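Side-chain contacts in glycerophosphoryl diester phosphodiesterase (Parabacteroides distasonis, PDB 3MZ2), which probably hydrolyses glycerophosphodiesters, releasing an alcohol and glycerol 3-phosphate: residues E190-Q193 with D194-N198; V217-V220 with I221-H225; M154-E157 with P158-M161; M232-T235 with A236-D239; A251-M254 with I255-G259. All coordinates share one frame; numbering follows the deposited sequence. Where two conformers were deposited one is given.

Contact 1. Residues E190-Q193 with D194-N198; sequences EAVQ and DYEDN
Gln193 and Asp197, one turn apart, join their side chains on the outer surface of helix 189-197, the helix of a beta-alpha-beta crossover in a TIM barrel. Gln193 NE2 donates to Asp197 OD1 at 2.9 Å in a nearly straight bond (165°). The carboxylate oxygen lies in the plane of the amide, but the amide nitrogen meets the carboxylate from above its plane. Gln193 can do this because CG stands anti to the backbone N (chi1 -172°) and the bend at chi2 lets the amide reach Asp197. Glutamine suits the place, since its neutral N-H can serve a carboxylate. Toward Glu196 the surface is looser: two waters span the gap, both donating to Glu196 OE1, one accepting from Gln193 NE2 and the other donating to Gln193 OE1. Glu196 OE2 is held instead by Trp202 and by a salt bridge to Arg227.

The inward side is tighter. Tyr195 CD2 comes within 3.1 Å of Ala191 O, the carbonyl that also accepts Tyr195 N, and the small methyl of Ala191 lets the ring lie close by, with CB 4.5 Å from Tyr195 CE2. Tyr195 OH is hydrogen-bonded to Phe185 O. Where the helix ends, Asp194 O accepts Asn198 N at 3.0 Å and Asn198 ND2 at 3.1 Å, from opposite faces of its carbonyl plane.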
# COMPACT_ATOMS: atom_id res chain seq x y z
N GLU A 190 20.82 -5.55 -2.25
CA GLU A 190 20.56 -4.15 -2.60
C GLU A 190 19.77 -3.43 -1.51
O GLU A 190 19.99 -2.23 -1.25
CB GLU A 190 19.79 -4.12 -3.91
CG GLU A 190 20.63 -4.58 -5.09
CD GLU A 190 20.88 -6.11 -5.21
OE1 GLU A 190 20.12 -6.94 -4.66
OE2 GLU A 190 21.83 -6.48 -5.96
N ALA A 191 18.84 -4.16 -0.87
CA ALA A 191 18.05 -3.60 0.26
C ALA A 191 19.00 -3.27 1.43
O ALA A 191 18.88 -2.22 2.00
CB ALA A 191 16.89 -4.51 0.71
N VAL A 192 20.00 -4.12 1.68
CA VAL A 192 20.95 -3.84 2.77
C VAL A 192 21.62 -2.49 2.50
O VAL A 192 21.71 -1.66 3.42
CB VAL A 192 22.00 -4.95 2.91
CG1 VAL A 192 23.11 -4.55 3.95
CG2 VAL A 192 21.31 -6.31 3.26
N GLN A 193 22.07 -2.30 1.25
CA GLN A 193 22.77 -1.09 0.86
C GLN A 193 21.87 0.15 0.97
O GLN A 193 22.33 1.23 1.38
CB GLN A 193 23.34 -1.18 -0.57
CG GLN A 193 24.27 0.00 -0.98
CD GLN A 193 25.61 -0.00 -0.25
OE1 GLN A 193 26.30 -1.03 -0.20
NE2 GLN A 193 25.99 1.14 0.30
N ASP A 194 20.63 -0.01 0.55
CA ASP A 194 19.59 1.05 0.64
C ASP A 194 19.50 1.64 2.06
O ASP A 194 19.51 2.88 2.25
CB ASP A 194 18.23 0.46 0.24
CG ASP A 194 17.12 1.48 0.21
OD1 ASP A 194 17.41 2.67 -0.03
OD2 ASP A 194 15.96 1.08 0.41
N TYR A 195 19.36 0.79 3.08
CA TYR A 195 19.26 1.35 4.43
C TYR A 195 20.53 2.06 4.84
O TYR A 195 20.47 3.09 5.51
CB TYR A 195 18.87 0.30 5.48
CG TYR A 195 17.49 -0.20 5.22
CD1 TYR A 195 16.38 0.52 5.62
CD2 TYR A 195 17.31 -1.36 4.49
CE1 TYR A 195 15.11 0.09 5.33
CE2 TYR A 195 16.03 -1.81 4.16
CZ TYR A 195 14.92 -1.08 4.59
OH TYR A 195 13.63 -1.47 4.32
N GLU A 196 21.69 1.52 4.43
CA GLU A 196 22.95 2.14 4.76
C GLU A 196 23.06 3.49 4.07
O GLU A 196 23.45 4.46 4.69
CB GLU A 196 24.15 1.25 4.42
CG GLU A 196 24.13 0.04 5.27
CD GLU A 196 25.23 -0.96 5.01
OE1 GLU A 196 25.85 -0.91 3.92
OE2 GLU A 196 25.47 -1.79 5.92
N ASP A 197 22.66 3.55 2.81
CA ASP A 197 22.75 4.79 2.05
C ASP A 197 21.82 5.87 2.64
O ASP A 197 22.11 7.08 2.50
CB ASP A 197 22.39 4.54 0.59
CG ASP A 197 23.51 3.85 -0.17
OD1 ASP A 197 24.62 3.70 0.38
OD2 ASP A 197 23.29 3.42 -1.31
N ASN A 198 20.73 5.44 3.27
CA ASN A 198 19.81 6.36 3.93
C ASN A 198 20.14 6.62 5.40
O ASN A 198 19.38 7.26 6.11
CB ASN A 198 18.36 5.87 3.80
CG ASN A 198 17.76 6.24 2.45
OD1 ASN A 198 17.38 7.37 2.26
ND2 ASN A 198 17.81 5.32 1.49
O HOH W 1 27.38 1.31 2.94
O HOH W 2 26.07 -3.23 1.83

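Contact 2. Residues V217-V220 with I221-H225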
# COMPACT_ATOMS: atom_id res chain seq x y z
N VAL A 217 18.62 -15.64 0.26
CA VAL A 217 18.10 -15.04 1.49
C VAL A 217 18.99 -15.44 2.66
O VAL A 217 19.27 -14.62 3.56
CB VAL A 217 16.66 -15.47 1.75
CG1 VAL A 217 16.20 -15.16 3.18
CG2 VAL A 217 15.72 -14.83 0.70
N ARG A 218 19.52 -16.67 2.66
CA ARG A 218 20.53 -17.02 3.67
C ARG A 218 21.79 -16.11 3.68
O ARG A 218 22.33 -15.80 4.74
CB ARG A 218 20.93 -18.51 3.58
CG ARG A 218 19.81 -19.44 4.01
CD ARG A 218 20.22 -20.93 4.08
NE ARG A 218 20.83 -21.27 5.38
CZ ARG A 218 22.14 -21.19 5.68
NH1 ARG A 218 23.04 -20.78 4.79
NH2 ARG A 218 22.56 -21.52 6.91
N GLU A 219 22.25 -15.71 2.52
CA GLU A 219 23.36 -14.80 2.38
C GLU A 219 22.98 -13.45 3.00
O GLU A 219 23.77 -12.86 3.72
CB GLU A 219 23.73 -14.67 0.90
CG GLU A 219 25.06 -13.99 0.60
CD GLU A 219 25.03 -12.49 0.80
OE1 GLU A 219 24.01 -11.84 0.42
OE2 GLU A 219 26.05 -11.97 1.32
N VAL A 220 21.78 -12.96 2.71
CA VAL A 220 21.31 -11.70 3.33
C VAL A 220 21.26 -11.83 4.85
O VAL A 220 21.67 -10.93 5.57
CB VAL A 220 19.98 -11.26 2.73
CG1 VAL A 220 19.39 -10.05 3.47
CG2 VAL A 220 20.14 -10.97 1.22
N ILE A 221 20.79 -12.98 5.34
CA ILE A 221 20.70 -13.19 6.78
C ILE A 221 22.08 -13.15 7.43
O ILE A 221 22.24 -12.54 8.49
CB ILE A 221 19.98 -14.53 7.11
CG1 ILE A 221 18.49 -14.46 6.77
CG2 ILE A 221 20.19 -14.88 8.54
CD1 ILE A 221 17.84 -15.85 6.67
N ASP A 222 23.07 -13.78 6.78
CA ASP A 222 24.47 -13.73 7.25
C ASP A 222 25.00 -12.28 7.30
O ASP A 222 25.60 -11.87 8.31
CB ASP A 222 25.36 -14.61 6.37
CG ASP A 222 25.21 -16.11 6.67
OD1 ASP A 222 24.64 -16.47 7.72
OD2 ASP A 222 25.72 -16.91 5.84
N MSE A 223 24.73 -11.50 6.25
CA MSE A 223 25.12 -10.08 6.20
C MSE A 223 24.49 -9.30 7.34
O MSE A 223 25.13 -8.47 7.98
CB MSE A 223 24.67 -9.43 4.89
CG MSE A 223 25.45 -9.90 3.69
SE MSE A 223 24.72 -9.16 2.05
CE MSE A 223 25.21 -7.31 2.30
N LEU A 224 23.21 -9.57 7.57
CA LEU A 224 22.44 -8.86 8.58
C LEU A 224 22.88 -9.28 10.00
O LEU A 224 23.03 -8.45 10.89
CB LEU A 224 20.94 -9.06 8.37
CG LEU A 224 20.38 -8.29 7.17
CD1 LEU A 224 18.96 -8.77 6.86
CD2 LEU A 224 20.47 -6.76 7.41
N HIS A 225 23.12 -10.57 10.20
CA HIS A 225 23.67 -11.00 11.49
C HIS A 225 25.01 -10.32 11.81
O HIS A 225 25.22 -9.94 12.96
CB HIS A 225 23.85 -12.55 11.55
CG HIS A 225 22.56 -13.29 11.75
ND1 HIS A 225 22.44 -14.67 11.60
CD2 HIS A 225 21.33 -12.83 12.04
CE1 HIS A 225 21.17 -15.00 11.84
NE2 HIS A 225 20.49 -13.90 12.13
O HOH W 3 22.12 -17.92 6.92
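The guanidinium of Arg218 carries a water over the centre of one face, 3.5 Å above its plane, and this water donates to both Arg218 O and Asp222 OD1, linking neighbouring turns of helix 215-226. A second flat group, the ring of His225, has Ile221 O 3.3 Å above one face, offset toward the rim. Its NE2 is hydrogen-bonded to Asp261, and the ring also stacks with Tyr26.

Val220 CG1 meets Leu224 CD1 at 3.6 Å, the two side chains running alongside each other, and Val220 also touches Val192 of helix 189-197. Ile221 sets CG1 anti to its carbonyl carbon (chi1 -70°), which carries CD1 back to within 3.9 Å of Val217 CG1. Branched aliphatics suit the barrel side, where Val217, Ile221 and Leu224 pack on strands 205-210 and 231-234. Opposite charges, Arg218 NH1 and Asp222 OD2, remain 4.8 Å apart. The close approach of the Glu219 carboxylate to the selenium of Met223 rests on one of two conformers and is doubtful.

The chemistry is that of an amphipathic barrel helix: hydrocarbon turned to the sheet, and charges turned outward, where water rather than a direct salt bridge ties Asp222 to the preceding turn.

Contact 3. Residues M154-E157 with P158-M161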
# COMPACT_ATOMS: atom_id res chain seq x y z
N MSE A 154 2.90 10.00 22.54
CA MSE A 154 2.51 9.01 23.55
C MSE A 154 3.73 8.44 24.27
O MSE A 154 3.58 7.63 25.21
CB MSE A 154 1.76 7.82 22.90
CG MSE A 154 0.41 8.19 22.31
SE MSE A 154 -0.61 6.64 21.76
CE MSE A 154 -0.99 5.88 23.53
N GLN A 155 4.93 8.83 23.83
CA GLN A 155 6.20 8.29 24.37
C GLN A 155 6.17 6.78 24.28
O GLN A 155 6.68 6.11 25.16
CB GLN A 155 6.51 8.84 25.78
CG GLN A 155 6.42 10.38 25.83
CD GLN A 155 6.65 10.99 27.22
OE1 GLN A 155 6.30 12.13 27.46
NE2 GLN A 155 7.27 10.26 28.09
N ALA A 156 5.68 6.26 23.15
CA ALA A 156 5.45 4.81 22.94
C ALA A 156 6.57 4.16 22.14
O ALA A 156 6.46 3.02 21.73
CB ALA A 156 4.06 4.57 22.23
N GLU A 157 7.66 4.88 21.91
CA GLU A 157 8.79 4.29 21.15
C GLU A 157 9.31 2.97 21.64
O GLU A 157 9.75 2.15 20.81
CB GLU A 157 9.96 5.25 21.05
CG GLU A 157 9.62 6.66 20.47
CD GLU A 157 9.37 7.72 21.54
OE1 GLU A 157 8.84 7.41 22.63
OE2 GLU A 157 9.70 8.91 21.28
N PRO A 158 9.31 2.74 22.98
CA PRO A 158 9.81 1.42 23.42
C PRO A 158 8.92 0.22 23.14
O PRO A 158 9.32 -0.92 23.42
CB PRO A 158 9.94 1.60 24.95
CG PRO A 158 10.07 3.09 25.15
CD PRO A 158 9.23 3.71 24.09
N TYR A 159 7.69 0.43 22.67
CA TYR A 159 6.75 -0.66 22.49
C TYR A 159 5.88 -0.57 21.24
O TYR A 159 4.98 -1.39 21.07
CB TYR A 159 5.89 -0.93 23.74
CG TYR A 159 5.11 0.25 24.26
CD1 TYR A 159 5.73 1.21 25.09
CD2 TYR A 159 3.71 0.34 24.08
CE1 TYR A 159 5.01 2.29 25.58
CE2 TYR A 159 3.00 1.39 24.60
CZ TYR A 159 3.64 2.38 25.31
OH TYR A 159 2.90 3.42 25.82
N VAL A 160 6.13 0.40 20.39
CA VAL A 160 5.37 0.50 19.12
C VAL A 160 6.40 0.75 18.01
O VAL A 160 7.00 1.83 17.95
CB VAL A 160 4.31 1.62 19.16
CG1 VAL A 160 3.46 1.64 17.83
CG2 VAL A 160 3.42 1.52 20.39
N MSE A 161 6.62 -0.26 17.17
CA MSE A 161 7.60 -0.21 16.08
C MSE A 161 6.88 0.12 14.79
O MSE A 161 5.65 -0.09 14.69
CB MSE A 161 8.33 -1.56 15.89
CG MSE A 161 9.20 -1.88 17.05
SE MSE A 161 9.77 -3.75 17.09
CE MSE A 161 10.73 -3.89 15.38
O HOH W 4 9.66 2.73 18.11
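Ala156 lays its methyl over one face of the Tyr159 ring, with CB 3.8 Å from Tyr159 CZ. Its CA also faces the ring, 4.1 Å from the centroid and 29° off the normal, in an off-centre CH-pi contact. The same methyl touches Val160 CG2 at 3.6 Å, so one small side chain is shared between an aromatic face and a branched aliphatic. Alanine fits here because its short side chain can lie close against the ring.

Tyr159 takes the less common rotamer in which CG sits between the backbone N and the carbonyl carbon (chi1 55°), and this turns the ring back over Ala156. The backbone makes the fold-back possible: residues 156-159 form a type I beta turn, closed by Tyr159 N to Ala156 O at 3.0 Å. Val160 N adds a weak, strongly bent bond to the same oxygen. Pro158 has no N-H to offer, and its phi of -72° is compatible with the third position of the turn. A water bridges Glu157 O and Val160 O, donating to both at 2.8 Å, and the carboxylate of Glu157 is hydrogen-bonded to Asn177. Just before the turn, Gln155 has positive phi in a Schellman motif that ends the preceding helix.

This is a helix-to-strand turn of the TIM barrel, leading from helix 144-153 into strand 160-164 beside strand 135-137. Tyr159 and Val160 lean on Ile126 of helix 122-129, Glu157 and Val160 touch Ile151 of helix 144-153, and Pro158 rests on Val17 of helix 17-23.

Contact 4. Residues M232-T235 with A236-D239; sequences MIST and APSD
Thr235 and Ser238 close a type I beta turn at the C-terminal end of strand 231-234 in the TIM barrel, the end at which barrel enzymes carry their active sites. Ser238 N donates to Thr235 O at 3.0 Å, from well above the carbonyl plane. Ala236 and Pro237 occupy the two central positions; the proline takes the third place in the turn with phi -86°, has no N-H to give, and rests its CD 3.6 Å from Ser234 O.

The rotamers decide what each hydroxyl can reach. Ser234 OG stands anti to the backbone N (chi1 176°), which places it beside the chain ahead, where it accepts a weak bond from Ala236 N at 3.3 Å. Its stronger partner is the carboxylate of Glu264 on strand 262-265. In Thr235 it is OG1 that lies between the backbone N and the carbonyl carbon (chi1 55°), and this hydroxyl binds Asp240 and the carbonyl of Glu264. A beta-branched hydroxyl residue suits the spot, since OG1 meets polar partners while the methyl CG2 packs against Ile255 of helix 245-257. Ser238 adopts a similar rotamer, which brings OG over the turn, 3.3 Å from Thr235 CA; the hydroxyl is hydrogen-bonded to Pro211 O in the neighbouring loop.

Asp239, next along the chain, crosses Thr235 at about a right angle, setting both CB and a carboxylate oxygen against the methyl. Its CB lies 4.0 Å from Thr235 CG2, and its OD2 approaches that methyl to 3.6 Å.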
# COMPACT_ATOMS: atom_id res chain seq x y z
N MSE A 232 13.61 -12.08 10.28
CA MSE A 232 12.28 -12.64 10.42
C MSE A 232 11.79 -13.18 9.09
O MSE A 232 11.83 -12.49 8.08
CB MSE A 232 11.31 -11.56 10.87
CG MSE A 232 9.95 -12.11 11.28
SE MSE A 232 8.86 -10.67 11.95
CE MSE A 232 7.95 -10.12 10.32
N ILE A 233 11.30 -14.41 9.14
CA ILE A 233 10.48 -15.00 8.06
C ILE A 233 9.01 -14.92 8.41
O ILE A 233 8.61 -15.21 9.52
CB ILE A 233 10.86 -16.51 7.84
CG1 ILE A 233 12.27 -16.63 7.22
CG2 ILE A 233 9.81 -17.25 7.07
CD1 ILE A 233 12.32 -16.24 5.73
N SER A 234 8.17 -14.56 7.42
CA SER A 234 6.74 -14.60 7.61
C SER A 234 6.24 -15.85 6.94
O SER A 234 6.42 -16.03 5.73
CB SER A 234 6.04 -13.43 6.97
OG SER A 234 4.62 -13.61 7.14
N THR A 235 5.61 -16.71 7.73
CA THR A 235 5.02 -17.94 7.25
C THR A 235 3.55 -17.76 6.82
O THR A 235 2.90 -18.71 6.36
CB THR A 235 5.12 -19.06 8.30
OG1 THR A 235 4.55 -18.64 9.53
CG2 THR A 235 6.61 -19.45 8.52
N ALA A 236 3.03 -16.54 6.94
CA ALA A 236 1.61 -16.32 6.65
C ALA A 236 1.24 -16.76 5.23
O ALA A 236 0.26 -17.44 5.03
CB ALA A 236 1.18 -14.83 6.95
N PRO A 237 2.04 -16.39 4.23
CA PRO A 237 1.66 -16.83 2.86
C PRO A 237 2.16 -18.20 2.49
O PRO A 237 1.79 -18.79 1.43
CB PRO A 237 2.33 -15.76 1.96
CG PRO A 237 3.35 -15.13 2.74
CD PRO A 237 3.15 -15.44 4.23
N SER A 238 3.03 -18.73 3.34
CA SER A 238 3.80 -19.92 2.97
C SER A 238 3.48 -21.07 3.93
O SER A 238 2.44 -21.73 3.77
CB SER A 238 5.29 -19.57 2.92
OG SER A 238 5.70 -18.89 4.13
N ASP A 239 4.31 -21.31 4.92
CA ASP A 239 4.15 -22.52 5.73
C ASP A 239 2.88 -22.57 6.55
O ASP A 239 2.42 -23.66 6.89
CB ASP A 239 5.39 -22.78 6.59
CG ASP A 239 6.67 -22.69 5.78
OD1 ASP A 239 6.96 -23.67 5.09
OD2 ASP A 239 7.30 -21.60 5.72

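Contact 5. Residues A251-M254 with I255-G259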
# COMPACT_ATOMS: atom_id res chain seq x y z
N ALA A 251 7.83 -27.49 9.49
CA ALA A 251 8.24 -26.32 8.75
C ALA A 251 8.76 -25.20 9.68
O ALA A 251 9.78 -24.58 9.43
CB ALA A 251 7.06 -25.79 7.89
N TYR A 252 8.07 -24.97 10.80
CA TYR A 252 8.51 -23.95 11.74
C TYR A 252 9.86 -24.31 12.35
O TYR A 252 10.74 -23.46 12.47
CB TYR A 252 7.46 -23.74 12.84
CG TYR A 252 6.07 -23.34 12.35
CD1 TYR A 252 5.90 -22.39 11.34
CD2 TYR A 252 4.94 -23.89 12.93
CE1 TYR A 252 4.63 -22.03 10.90
CE2 TYR A 252 3.66 -23.54 12.50
CZ TYR A 252 3.51 -22.61 11.49
OH TYR A 252 2.24 -22.27 11.07
N ARG A 253 10.04 -25.57 12.72
CA ARG A 253 11.37 -26.01 13.18
C ARG A 253 12.47 -25.86 12.14
O ARG A 253 13.57 -25.42 12.46
CB ARG A 253 11.28 -27.45 13.75
CG ARG A 253 10.58 -27.54 15.09
CD ARG A 253 10.66 -28.94 15.64
NE ARG A 253 9.93 -29.94 14.86
CZ ARG A 253 8.64 -30.28 15.04
NH1 ARG A 253 7.90 -29.68 16.02
NH2 ARG A 253 8.10 -31.22 14.27
N MSE A 254 12.18 -26.20 10.89
CA MSE A 254 13.18 -26.08 9.82
C MSE A 254 13.64 -24.62 9.69
O MSE A 254 14.83 -24.34 9.55
CB MSE A 254 12.59 -26.61 8.51
CG MSE A 254 13.48 -26.44 7.33
SE MSE A 254 13.09 -27.81 5.96
CE MSE A 254 11.15 -27.44 5.65
N ILE A 255 12.71 -23.67 9.81
CA ILE A 255 13.05 -22.26 9.72
C ILE A 255 14.05 -21.88 10.80
O ILE A 255 15.06 -21.24 10.51
CB ILE A 255 11.83 -21.34 9.77
CG1 ILE A 255 11.02 -21.53 8.48
CG2 ILE A 255 12.29 -19.89 9.94
CD1 ILE A 255 9.55 -21.11 8.58
N ILE A 256 13.82 -22.32 12.04
CA ILE A 256 14.74 -22.02 13.13
C ILE A 256 16.11 -22.73 12.89
O ILE A 256 17.19 -22.14 13.06
CB ILE A 256 14.12 -22.38 14.51
CG1 ILE A 256 12.84 -21.54 14.77
CG2 ILE A 256 15.12 -22.16 15.65
CD1 ILE A 256 13.02 -20.01 14.63
N ARG A 257 16.07 -23.96 12.41
CA ARG A 257 17.30 -24.72 12.18
C ARG A 257 18.17 -24.05 11.10
O ARG A 257 19.42 -24.23 11.11
CB ARG A 257 16.97 -26.16 11.76
CG ARG A 257 16.42 -27.06 12.85
CD ARG A 257 16.35 -28.51 12.30
NE ARG A 257 15.56 -29.38 13.19
CZ ARG A 257 14.34 -29.87 12.92
NH1 ARG A 257 13.71 -29.63 11.76
NH2 ARG A 257 13.74 -30.64 13.84
N GLN A 258 17.53 -23.31 10.19
CA GLN A 258 18.23 -22.58 9.11
C GLN A 258 18.87 -21.27 9.59
O GLN A 258 19.58 -20.59 8.81
CB GLN A 258 17.29 -22.27 7.94
CG GLN A 258 16.69 -23.46 7.16
CD GLN A 258 17.74 -24.32 6.48
OE1 GLN A 258 18.89 -24.38 6.91
NE2 GLN A 258 17.33 -25.02 5.41
N GLY A 259 18.63 -20.88 10.83
CA GLY A 259 19.32 -19.72 11.46
C GLY A 259 18.47 -18.47 11.58
O GLY A 259 18.94 -17.42 12.05
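Arg253 and Arg257, one turn apart, run side by side along the outside of helix 245-257, the crossover helix between strands 231-234 and 262-265 of the TIM barrel. Arg253 CB sits over one face of the Arg257 guanidinium, 3.6 Å above its plane and toward the rim, 3.8 Å from Arg257 NH1. Arg257 NH2 in turn approaches the edge of the Arg253 guanidinium, 4.0 Å from Arg253 NE. The two flat groups are turned 65° against each other, so they do not stack.

Their chain shapes explain this. Arg257 is extended from CG to NE and carries its head back across the preceding turn, whereas Arg253 bends at chi3 (-66°) and directs NH1 to the carbonyl of Ala274 near the end of helix 268-275. Beneath them the backbone bond Arg257 N to Arg253 O, 2.9 Å, sets the spacing of the pair. On the buried side Ile255 folds CG1 to 3.4 Å from Ala251 O and packs against Ile263 of strand 262-265, as a branched aliphatic should on a barrel-facing surface.

Farther out, Tyr252 spans toward helix 268-275, with its hydroxyl bonded to Asp240. Past Arg257 the helix closes in a Schellman motif: Gly259 N bonds to Ile256 O at 2.9 Å, and Gly259, lacking CB, adopts its positive phi without running into the carbonyl of Gln258.

Two like charges this close would be expected to disfavour each other; the carbonyl of Ala274 probably offsets part of that cost for Arg253, whose aliphatic shaft gives the Arg257 head an uncharged surface.

Along the chain the order is contact 3, 1, 2, 4 and 5, all in one TIM barrel. Contacts 1, 2 and 5 lie on successive outer helices, 189-197, 215-226 and 245-257, while contacts 3 and 4 mark the entry to strand 160-164 and the exit from strand 231-234. Contacts 1 and 2 have centres about 14 Å apart and touch through Val192 and Val220. Contact 2 meets contact 5 where His225 nears Gly259. Contacts 4 and 5, with centres about 11 Å apart, pack Thr235 against Ile255. Contacts 1, 2, 5 and 4 thus touch in sequence, joining neighbouring crossovers; contact 3 stands apart on the same sheet, its centre about 30 Å from that of contact 5.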